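Long-range contact in Nadp(h)-dependent ketose reductase (Bemisia argentifolii, PDB 1E3J), which probably interconverts fructose and sorbitol with the help of NADP(H), as a zinc-dependent ketose reductase of the alcohol dehydrogenase family: residues Leu217-Ala222 / Ile230-Ser235. Sequence-based numbering, arbitrary orientation.
Sequences LVVDPA and IERIRS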
ATOM      1  N   LEU A 217       1.009  -2.321 -33.046  1.00 47.42           N
ATOM      2  CA  LEU A 217      -0.109  -2.662 -33.915  1.00 48.21           C
ATOM      3  C   LEU A 217      -0.748  -1.415 -34.475  1.00 48.40           C
ATOM      4  O   LEU A 217      -0.975  -0.449 -33.738  1.00 47.11           O
ATOM      5  CB  LEU A 217      -1.171  -3.409 -33.138  1.00 48.46           C
ATOM      6  CG  LEU A 217      -0.718  -4.720 -32.535  1.00 50.00           C
ATOM      7  CD1 LEU A 217      -1.650  -5.098 -31.416  1.00 48.64           C
ATOM      8  CD2 LEU A 217      -0.673  -5.785 -33.626  1.00 49.79           C
ATOM      9  N   VAL A 218      -1.021  -1.422 -35.777  1.00 48.49           N
ATOM     10  CA  VAL A 218      -1.685  -0.284 -36.384  1.00 47.78           C
ATOM     11  C   VAL A 218      -3.149  -0.493 -36.020  1.00 47.82           C
ATOM     12  O   VAL A 218      -3.726  -1.535 -36.309  1.00 48.88           O
ATOM     13  CB  VAL A 218      -1.499  -0.246 -37.903  1.00 48.56           C
ATOM     14  CG1 VAL A 218      -2.202   0.978 -38.490  1.00 46.91           C
ATOM     15  CG2 VAL A 218      -0.018  -0.163 -38.224  1.00 48.41           C
ATOM     16  N   VAL A 219      -3.733   0.489 -35.339  1.00 47.97           N
ATOM     17  CA  VAL A 219      -5.113   0.399 -34.900  1.00 47.76           C
ATOM     18  C   VAL A 219      -5.787   1.751 -35.031  1.00 49.23           C
ATOM     19  O   VAL A 219      -5.243   2.766 -34.617  1.00 50.84           O
ATOM     20  CB  VAL A 219      -5.148  -0.051 -33.426  1.00 49.01           C
ATOM     21  CG1 VAL A 219      -6.546   0.062 -32.849  1.00 48.27           C
ATOM     22  CG2 VAL A 219      -4.637  -1.471 -33.333  1.00 48.61           C
ATOM     23  N   ASP A 220      -6.967   1.768 -35.625  1.00 50.03           N
ATOM     24  CA  ASP A 220      -7.717   3.003 -35.776  1.00 52.13           C
ATOM     25  C   ASP A 220      -9.178   2.652 -35.562  1.00 53.45           C
ATOM     26  O   ASP A 220      -9.853   2.187 -36.468  1.00 54.34           O
ATOM     27  CB  ASP A 220      -7.539   3.614 -37.165  1.00 51.42           C
ATOM     28  CG  ASP A 220      -8.307   4.907 -37.305  1.00 53.17           C
ATOM     29  OD1 ASP A 220      -9.315   5.040 -36.566  1.00 52.67           O
ATOM     30  OD2 ASP A 220      -7.931   5.779 -38.136  1.00 52.36           O
ATOM     31  N   PRO A 221      -9.683   2.888 -34.349  1.00 54.84           N
ATOM     32  CA  PRO A 221     -11.065   2.598 -33.970  1.00 55.70           C
ATOM     33  C   PRO A 221     -12.087   3.419 -34.738  1.00 56.32           C
ATOM     34  O   PRO A 221     -13.292   3.237 -34.572  1.00 56.21           O
ATOM     35  CB  PRO A 221     -11.075   2.878 -32.468  1.00 56.09           C
ATOM     36  CG  PRO A 221     -10.114   4.021 -32.361  1.00 56.27           C
ATOM     37  CD  PRO A 221      -8.977   3.606 -33.269  1.00 54.86           C
ATOM     38  N   ALA A 222     -11.617   4.332 -35.570  1.00 55.98           N
ATOM     39  CA  ALA A 222     -12.558   5.104 -36.372  1.00 58.69           C
ATOM     40  C   ALA A 222     -12.892   4.260 -37.612  1.00 58.76           C
ATOM     41  O   ALA A 222     -13.892   4.503 -38.272  1.00 60.13           O
ATOM     42  CB  ALA A 222     -11.937   6.453 -36.802  1.00 58.97           C
ATOM     43  N   ILE A 230      -9.768  -5.570 -30.374  1.00 47.70           N
ATOM     44  CA  ILE A 230      -9.440  -6.296 -29.173  1.00 48.34           C
ATOM     45  C   ILE A 230      -8.792  -7.642 -29.461  1.00 50.20           C
ATOM     46  O   ILE A 230      -7.689  -7.917 -28.961  1.00 48.30           O
ATOM     47  CB  ILE A 230     -10.684  -6.448 -28.299  1.00 47.84           C
ATOM     48  CG1 ILE A 230     -10.933  -5.108 -27.584  1.00 49.77           C
ATOM     49  CG2 ILE A 230     -10.524  -7.622 -27.343  1.00 45.40           C
ATOM     50  CD1 ILE A 230     -12.209  -5.078 -26.693  1.00 51.39           C
ATOM     51  N   GLU A 231      -9.444  -8.477 -30.282  1.00 51.41           N
ATOM     52  CA  GLU A 231      -8.870  -9.789 -30.580  1.00 52.45           C
ATOM     53  C   GLU A 231      -7.484  -9.687 -31.186  1.00 49.81           C
ATOM     54  O   GLU A 231      -6.624 -10.474 -30.865  1.00 49.80           O
ATOM     55  CB  GLU A 231      -9.775 -10.618 -31.506  1.00 58.84           C
ATOM     56  CG  GLU A 231      -9.183 -12.007 -31.850  1.00 63.82           C
ATOM     57  CD  GLU A 231      -8.717 -12.798 -30.612  1.00 68.37           C
ATOM     58  OE1 GLU A 231      -9.512 -12.938 -29.640  1.00 70.97           O
ATOM     59  OE2 GLU A 231      -7.557 -13.293 -30.616  1.00 69.39           O
ATOM     60  N   ARG A 232      -7.281  -8.708 -32.037  0.50 49.06           N
ATOM     61  CA  ARG A 232      -5.984  -8.526 -32.645  0.50 48.78           C
ATOM     62  C   ARG A 232      -4.961  -8.325 -31.516  0.50 49.94           C
ATOM     63  O   ARG A 232      -3.871  -8.899 -31.524  0.50 50.27           O
ATOM     64  CB  ARG A 232      -6.026  -7.314 -33.578  0.50 45.99           C
ATOM     65  CG  ARG A 232      -4.712  -7.024 -34.270  0.50 44.26           C
ATOM     66  CD  ARG A 232      -4.938  -6.757 -35.750  0.50 40.10           C
ATOM     67  NE  ARG A 232      -5.691  -5.539 -35.947  0.50 35.02           N
ATOM     68  CZ  ARG A 232      -5.136  -4.368 -36.186  0.50 34.07           C
ATOM     69  NH1 ARG A 232      -3.808  -4.267 -36.267  0.50 34.39           N
ATOM     70  NH2 ARG A 232      -5.908  -3.300 -36.315  0.50 29.63           N
ATOM     71  N   ILE A 233      -5.327  -7.521 -30.527  1.00 51.41           N
ATOM     72  CA  ILE A 233      -4.430  -7.247 -29.400  1.00 51.70           C
ATOM     73  C   ILE A 233      -4.279  -8.489 -28.521  1.00 53.98           C
ATOM     74  O   ILE A 233      -3.181  -8.815 -28.076  1.00 55.64           O
ATOM     75  CB  ILE A 233      -4.944  -6.094 -28.513  1.00 48.44           C
ATOM     76  CG1 ILE A 233      -5.050  -4.813 -29.332  1.00 47.10           C
ATOM     77  CG2 ILE A 233      -4.025  -5.924 -27.306  1.00 47.44           C
ATOM     78  CD1 ILE A 233      -6.139  -3.828 -28.851  1.00 41.90           C
ATOM     79  N   ARG A 234      -5.375  -9.181 -28.259  1.00 56.27           N
ATOM     80  CA  ARG A 234      -5.295 -10.355 -27.403  1.00 60.15           C
ATOM     81  C   ARG A 234      -4.420 -11.411 -28.044  1.00 60.72           C
ATOM     82  O   ARG A 234      -3.637 -12.084 -27.368  1.00 60.65           O
ATOM     83  CB  ARG A 234      -6.689 -10.919 -27.152  1.00 62.18           C
ATOM     84  CG  ARG A 234      -6.773 -11.935 -26.022  1.00 66.22           C
ATOM     85  CD  ARG A 234      -8.180 -12.553 -25.987  1.00 69.68           C
ATOM     86  NE  ARG A 234      -9.225 -11.532 -25.860  1.00 70.45           N
ATOM     87  CZ  ARG A 234      -9.892 -11.283 -24.736  1.00 72.45           C
ATOM     88  NH1 ARG A 234      -9.631 -11.992 -23.632  1.00 71.91           N
ATOM     89  NH2 ARG A 234     -10.804 -10.313 -24.702  1.00 72.55           N
ATOM     90  N   SER A 235      -4.521 -11.528 -29.359  1.00 61.91           N
ATOM     91  CA  SER A 235      -3.747 -12.538 -30.057  1.00 63.90           C
ATOM     92  C   SER A 235      -2.274 -12.189 -30.164  1.00 65.03           C
ATOM     93  O   SER A 235      -1.442 -13.074 -30.362  1.00 66.78           O
ATOM     94  CB  SER A 235      -4.307 -12.752 -31.458  1.00 64.60           C
ATOM     95  OG  SER A 235      -3.609 -11.949 -32.391  1.00 67.12           O
TER
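R232, in one of its two modelled conformers and therefore with less certainty, grips the backbone carbonyl of V218 end-on with both terminal nitrogens of its guanidinium: NH1 lies 2.7 Å and NH2 2.8 Å from V218 O. The oxygen sits at the edge of the group, only 9° out of its plane, yet the N-H...O angles of 141° and 138° show that both bonds are bent, because two nearly parallel N-H groups must aim at a single oxygen. Alongside, V219 CG2 approaches R232 NH2 at 3.7 Å, obliquely to the guanidinium. One residue before V218, L217 CD1 meets I233 CG1 at 4.0 Å, an apolar contact beside the polar one. Segment 217-222 leaves strand 215-218, an outermost strand of the six-stranded parallel sheet whose 3-2-1-4-5-6 order marks a Rossmann fold, and helix 226-236 runs back roughly antiparallel to it, as in the right-handed beta-alpha-beta crossover that leads on to strand 243-246. The backbones of L217 and V219 hydrogen-bond to strand 194-199, at C197 and A199, while V218 O points roughly opposite to L217 O, toward R232. In this conformer R232 reaches the carbonyl with CG anti to its own N and bends at chi2 and chi3; the same NH2 also forms a salt bridge with E224. Behind the contact, V219 packs on I229 and T198.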